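Local coordinates for internalin C2 (Listeria monocytogenes serotype 4b str. F2365, PDB 4FHO), which is a leucine-rich-repeat internalin of a bacterial pathogen and probably acts in adhesion to, or invasion of, host cells, at residues 135-140 with 154-159; 188-193 with 210-215. All coordinates share one frame; numbering follows the deposited sequence.

Overall arrangement
Both contacts join successive turns of the leucine-rich-repeat solenoid, whose parallel sheet carries one short strand per turn. Contact 1 comes first along the chain and is complete before contact 2 begins. Its centre lies about 11 Å from the centre of the chain, where the loops lead into strands 139-141 and 161-163. The centre of contact 2 lies about 25 Å from that of the chain, in the loops that follow strands 183-185 and 205-207, near the C-terminal end. The centres of the two contacts are about 24 Å apart and their nearest atoms about 11 Å, without touching. Neighbouring turns are thus joined both where the chain enters the strands and where it leaves them.

Contact 1: residues 135-140 with 154-159; sequences SNLQVL and AGLTNL
Leu156, Asn158 and Leu159 meet Ser135, Leu137, Gln138 and Leu140 where two neighbouring turns of the leucine-rich-repeat solenoid enter strands 139-141 and 161-163. A type I beta turn from Leu156 to Leu159 presents Asn158 to the preceding turn. With CG beside the backbone N (chi1 -65°), its amide reaches back, and ND2 donates to Ser135 O at 2.9 Å with an N-H...O angle of 152°. The donor lies 18° from the carbonyl plane, so the bond is somewhat tilted; the other end of the amide, OD1, is taken by Lys180 of the next turn. A water completes the polar patch: it donates to Ser135 O (2.9 Å) and to Leu137 O (2.8 Å) and accepts from Asn158 N (3.1 Å). Beside it the backbones come close, with Gln138 CA directing its hydrogen at Asn158 O, 3.5 Å away. Toward the interior the leucines take over. Leu137 and Leu159 lie side by side and point the same way, whereas Leu137 slants across Leu156, its CD2 3.8 Å from Leu156 CD1. The CD2 branch of Leu159 also comes to 3.8 Å from Leu140 CB, and Ile115 and Leu118 of the preceding turn extend this apolar layer from Leu137. Leu159 N, though near Leu137 O, gives its hydrogen to Leu156 O within the turn. The chemistry implies that one water links Leu137 O and Asn158 N, which no direct bond joins, and gives Ser135 O a second donor beside the Asn158 amide, above a hydrocarbon core.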
loop_
_atom_site.group_PDB
_atom_site.type_symbol
_atom_site.label_atom_id
_atom_site.label_comp_id
_atom_site.label_asym_id
_atom_site.label_seq_id
_atom_site.Cartn_x
_atom_site.Cartn_y
_atom_site.Cartn_z
ATOM N N SER A 135 0.268 9.670 -7.450
ATOM C CA SER A 135 0.803 9.657 -8.826
ATOM C C SER A 135 2.198 9.029 -8.947
ATOM O O SER A 135 2.591 8.642 -10.045
ATOM C CB SER A 135 0.833 11.076 -9.418
ATOM O OG SER A 135 1.628 11.939 -8.619
ATOM N N ASN A 136 2.933 8.940 -7.834
ATOM C CA ASN A 136 4.239 8.249 -7.796
ATOM C C ASN A 136 4.190 6.740 -7.519
ATOM O O ASN A 136 5.238 6.115 -7.455
ATOM C CB ASN A 136 5.182 8.960 -6.810
ATOM C CG ASN A 136 5.552 10.358 -7.273
ATOM O OD1 ASN A 136 6.001 10.553 -8.395
ATOM N ND2 ASN A 136 5.359 11.334 -6.402
ATOM N N LEU A 137 2.993 6.157 -7.412
ATOM C CA LEU A 137 2.842 4.740 -7.033
ATOM C C LEU A 137 3.391 3.842 -8.166
ATOM O O LEU A 137 3.065 4.031 -9.352
ATOM C CB LEU A 137 1.375 4.433 -6.700
ATOM C CG LEU A 137 0.815 3.349 -5.783
ATOM C CD1 LEU A 137 1.582 3.184 -4.474
ATOM C CD2 LEU A 137 -0.643 3.722 -5.521
ATOM N N GLN A 138 4.299 2.944 -7.783
ATOM C CA GLN A 138 4.958 1.981 -8.676
ATOM C C GLN A 138 4.499 0.541 -8.420
ATOM O O GLN A 138 4.359 -0.223 -9.370
ATOM C CB GLN A 138 6.486 2.062 -8.510
ATOM C CG GLN A 138 7.095 3.360 -9.007
ATOM C CD GLN A 138 8.611 3.431 -8.873
ATOM O OE1 GLN A 138 9.233 2.634 -8.188
ATOM N NE2 GLN A 138 9.205 4.403 -9.539
ATOM N N VAL A 139 4.301 0.189 -7.146
ATOM C CA VAL A 139 3.917 -1.144 -6.685
ATOM C C VAL A 139 2.658 -1.001 -5.812
ATOM O O VAL A 139 2.663 -0.287 -4.790
ATOM C CB VAL A 139 5.092 -1.800 -5.921
ATOM C CG1 VAL A 139 4.743 -3.212 -5.428
ATOM C CG2 VAL A 139 6.333 -1.865 -6.819
ATOM N N LEU A 140 1.580 -1.667 -6.224
ATOM C CA LEU A 140 0.322 -1.622 -5.506
ATOM C C LEU A 140 -0.230 -3.021 -5.302
ATOM O O LEU A 140 -0.442 -3.732 -6.276
ATOM C CB LEU A 140 -0.676 -0.736 -6.257
ATOM C CG LEU A 140 -2.040 -0.523 -5.589
ATOM C CD1 LEU A 140 -1.932 0.000 -4.143
ATOM C CD2 LEU A 140 -2.907 0.410 -6.433
ATOM N N ALA A 154 -6.625 4.783 -12.979
ATOM C CA ALA A 154 -6.351 5.143 -14.382
ATOM C C ALA A 154 -5.229 6.161 -14.597
ATOM O O ALA A 154 -4.477 6.058 -15.568
ATOM C CB ALA A 154 -7.627 5.614 -15.084
ATOM N N GLY A 155 -5.114 7.117 -13.681
ATOM C CA GLY A 155 -4.037 8.099 -13.698
ATOM C C GLY A 155 -2.725 7.678 -13.054
ATOM O O GLY A 155 -1.778 8.462 -13.074
ATOM N N LEU A 156 -2.641 6.456 -12.509
ATOM C CA LEU A 156 -1.418 5.971 -11.850
ATOM C C LEU A 156 -0.460 5.385 -12.891
ATOM O O LEU A 156 -0.181 4.171 -12.930
ATOM C CB LEU A 156 -1.756 4.973 -10.742
ATOM C CG LEU A 156 -2.730 5.471 -9.664
ATOM C CD1 LEU A 156 -2.887 4.447 -8.556
ATOM C CD2 LEU A 156 -2.326 6.821 -9.082
ATOM N N THR A 157 0.076 6.294 -13.702
ATOM C CA THR A 157 0.869 5.952 -14.890
ATOM C C THR A 157 2.291 5.479 -14.595
ATOM O O THR A 157 2.960 4.995 -15.503
ATOM C CB THR A 157 0.949 7.153 -15.863
ATOM O OG1 THR A 157 1.516 8.271 -15.173
ATOM C CG2 THR A 157 -0.431 7.531 -16.385
ATOM N N ASN A 158 2.758 5.601 -13.352
ATOM C CA ASN A 158 4.038 4.982 -12.922
ATOM C C ASN A 158 3.954 3.523 -12.430
ATOM O O ASN A 158 4.983 2.949 -12.058
ATOM C CB ASN A 158 4.741 5.883 -11.892
ATOM C CG ASN A 158 5.173 7.220 -12.491
ATOM O OD1 ASN A 158 5.870 7.255 -13.501
ATOM N ND2 ASN A 158 4.767 8.316 -11.866
ATOM N N LEU A 159 2.762 2.919 -12.450
ATOM C CA LEU A 159 2.575 1.558 -11.914
ATOM C C LEU A 159 3.323 0.519 -12.771
ATOM O O LEU A 159 3.123 0.459 -13.983
ATOM C CB LEU A 159 1.084 1.180 -11.789
ATOM C CG LEU A 159 0.305 1.691 -10.561
ATOM C CD1 LEU A 159 -1.183 1.416 -10.686
ATOM C CD2 LEU A 159 0.831 1.100 -9.267
HETATM O O HOH W 1 1.526 6.022 -10.517
#

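Contact 2: residues 188-193 with 210-215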
loop_
_atom_site.group_PDB
_atom_site.type_symbol
_atom_site.label_atom_id
_atom_site.label_comp_id
_atom_site.label_asym_id
_atom_site.label_seq_id
_atom_site.Cartn_x
_atom_site.Cartn_y
_atom_site.Cartn_z
ATOM N N ASP A 188 -9.091 -14.760 -9.523
ATOM C CA ASP A 188 -10.316 -14.792 -8.704
ATOM C C ASP A 188 -10.964 -13.396 -8.647
ATOM O O ASP A 188 -10.928 -12.697 -7.646
ATOM C CB ASP A 188 -10.063 -15.450 -7.320
ATOM C CG ASP A 188 -11.358 -15.796 -6.559
ATOM O OD1 ASP A 188 -12.485 -15.470 -6.994
ATOM O OD2 ASP A 188 -11.239 -16.378 -5.465
ATOM N N ASN A 189 -11.531 -13.025 -9.785
ATOM C CA ASN A 189 -12.250 -11.781 -10.000
ATOM C C ASN A 189 -13.453 -12.094 -10.925
ATOM O O ASN A 189 -13.840 -13.263 -11.037
ATOM C CB ASN A 189 -11.269 -10.738 -10.556
ATOM C CG ASN A 189 -10.534 -9.993 -9.471
ATOM O OD1 ASN A 189 -11.144 -9.268 -8.677
ATOM N ND2 ASN A 189 -9.222 -10.142 -9.443
ATOM N N LYS A 190 -14.053 -11.086 -11.540
ATOM C CA LYS A 190 -15.165 -11.271 -12.473
ATOM C C LYS A 190 -14.788 -10.723 -13.850
ATOM O O LYS A 190 -15.601 -10.102 -14.516
ATOM C CB LYS A 190 -16.426 -10.594 -11.908
ATOM C CG LYS A 190 -16.888 -11.133 -10.559
ATOM C CD LYS A 190 -17.678 -12.432 -10.708
ATOM C CE LYS A 190 -17.778 -13.198 -9.395
ATOM N NZ LYS A 190 -18.279 -12.363 -8.266
ATOM N N ILE A 191 -13.560 -11.006 -14.295
ATOM C CA ILE A 191 -13.044 -10.475 -15.558
ATOM C C ILE A 191 -13.512 -11.398 -16.699
ATOM O O ILE A 191 -13.377 -12.626 -16.604
ATOM C CB ILE A 191 -11.492 -10.333 -15.517
ATOM C CG1 ILE A 191 -11.075 -9.326 -14.420
ATOM C CG2 ILE A 191 -10.931 -9.902 -16.869
ATOM C CD1 ILE A 191 -9.607 -9.387 -14.017
ATOM N N SER A 192 -14.096 -10.811 -17.744
ATOM C CA SER A 192 -14.402 -11.531 -19.006
ATOM C C SER A 192 -13.762 -10.971 -20.272
ATOM O O SER A 192 -13.527 -11.726 -21.205
ATOM C CB SER A 192 -15.920 -11.639 -19.206
ATOM O OG SER A 192 -16.537 -10.373 -19.119
ATOM N N ASP A 193 -13.531 -9.662 -20.318
ATOM C CA ASP A 193 -12.927 -8.982 -21.461
ATOM C C ASP A 193 -11.536 -8.594 -20.988
ATOM O O ASP A 193 -11.420 -7.924 -19.985
ATOM C CB ASP A 193 -13.768 -7.735 -21.808
ATOM C CG ASP A 193 -13.370 -7.069 -23.120
ATOM O OD1 ASP A 193 -12.270 -7.313 -23.649
ATOM O OD2 ASP A 193 -14.188 -6.275 -23.630
ATOM N N ASP A 210 -9.367 -18.363 -12.503
ATOM C CA ASP A 210 -10.721 -18.215 -11.911
ATOM C C ASP A 210 -11.384 -16.877 -12.273
ATOM O O ASP A 210 -11.915 -16.164 -11.426
ATOM C CB ASP A 210 -10.684 -18.458 -10.388
ATOM C CG ASP A 210 -10.460 -19.919 -10.038
ATOM O OD1 ASP A 210 -11.456 -20.667 -9.957
ATOM O OD2 ASP A 210 -9.294 -20.323 -9.852
ATOM N N ASN A 211 -11.301 -16.547 -13.558
ATOM C CA ASN A 211 -12.055 -15.468 -14.175
ATOM C C ASN A 211 -12.918 -16.121 -15.261
ATOM O O ASN A 211 -12.958 -17.345 -15.347
ATOM C CB ASN A 211 -11.080 -14.414 -14.701
ATOM C CG ASN A 211 -10.573 -13.494 -13.610
ATOM O OD1 ASN A 211 -11.313 -12.631 -13.105
ATOM N ND2 ASN A 211 -9.310 -13.657 -13.243
ATOM N N GLN A 212 -13.636 -15.323 -16.051
ATOM C CA GLN A 212 -14.609 -15.834 -17.028
ATOM C C GLN A 212 -14.220 -15.362 -18.428
ATOM O O GLN A 212 -14.987 -14.676 -19.093
ATOM C CB GLN A 212 -16.034 -15.387 -16.635
ATOM C CG GLN A 212 -16.472 -15.893 -15.258
ATOM C CD GLN A 212 -16.219 -14.899 -14.134
ATOM O OE1 GLN A 212 -16.819 -13.819 -14.111
ATOM N NE2 GLN A 212 -15.350 -15.264 -13.182
ATOM N N ILE A 213 -13.029 -15.777 -18.862
ATOM C CA ILE A 213 -12.378 -15.293 -20.087
ATOM C C ILE A 213 -12.523 -16.330 -21.213
ATOM O O ILE A 213 -12.185 -17.497 -21.024
ATOM C CB ILE A 213 -10.886 -14.971 -19.823
ATOM C CG1 ILE A 213 -10.759 -13.788 -18.845
ATOM C CG2 ILE A 213 -10.149 -14.648 -21.119
ATOM C CD1 ILE A 213 -9.385 -13.616 -18.237
ATOM N N SER A 214 -13.044 -15.887 -22.361
ATOM C CA SER A 214 -13.205 -16.694 -23.589
ATOM C C SER A 214 -12.174 -16.374 -24.681
ATOM O O SER A 214 -11.728 -17.281 -25.390
ATOM C CB SER A 214 -14.596 -16.459 -24.202
ATOM O OG SER A 214 -15.630 -16.972 -23.383
ATOM N N ASP A 215 -11.823 -15.092 -24.817
ATOM C CA ASP A 215 -11.039 -14.569 -25.941
ATOM C C ASP A 215 -9.700 -14.054 -25.405
ATOM O O ASP A 215 -9.680 -13.087 -24.647
ATOM C CB ASP A 215 -11.847 -13.441 -26.611
ATOM C CG ASP A 215 -11.177 -12.853 -27.857
ATOM O OD1 ASP A 215 -10.180 -13.405 -28.374
ATOM O OD2 ASP A 215 -11.682 -11.809 -28.332
HETATM O O HOH W 2 -11.910 -11.577 -23.709
#
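Asn211 and Gln212 lock onto Asn189 and Ile191 in an asparagine ladder, the stack of equivalent asparagines that runs through successive turns of a leucine-rich-repeat solenoid. The two loops run nearly parallel, 13° apart. On the tight side, the Asn211 amide reaches across to the preceding turn: its OD1 accepts from Ile191 N at 3.0 Å, with the donor tilted 24° from the carbonyl plane, and sits 3.2 Å from Asn189 CB. Its ND2 points inward to Ala186 O, so both ends of the amide hold main chain of the turn before and its rotation is fixed. Asn189 does the same one step back, giving ND2 to Ile164 O and Ala186 O and receiving Val169 N on OD1. Between the two asparagines' loops, Gln212 N donates to Ile191 O at 2.8 Å. Ile191 is buried against Leu172 and Ala186; Ile213, less covered, meets it more loosely, CG2 of Ile191 lying 4.2 Å from CD1 of Ile213.

The solvent side is sparser. Gln212 folds back through a bend at chi2 (94°) and lies across Lys190, its NE2 bonding Asn189 O at 3.3 Å in the plane of its own amide. Farther along, the loops diverge, and a water spans them by donating to Ser192 O at 3.0 Å and to Asp215 O at 2.9 Å.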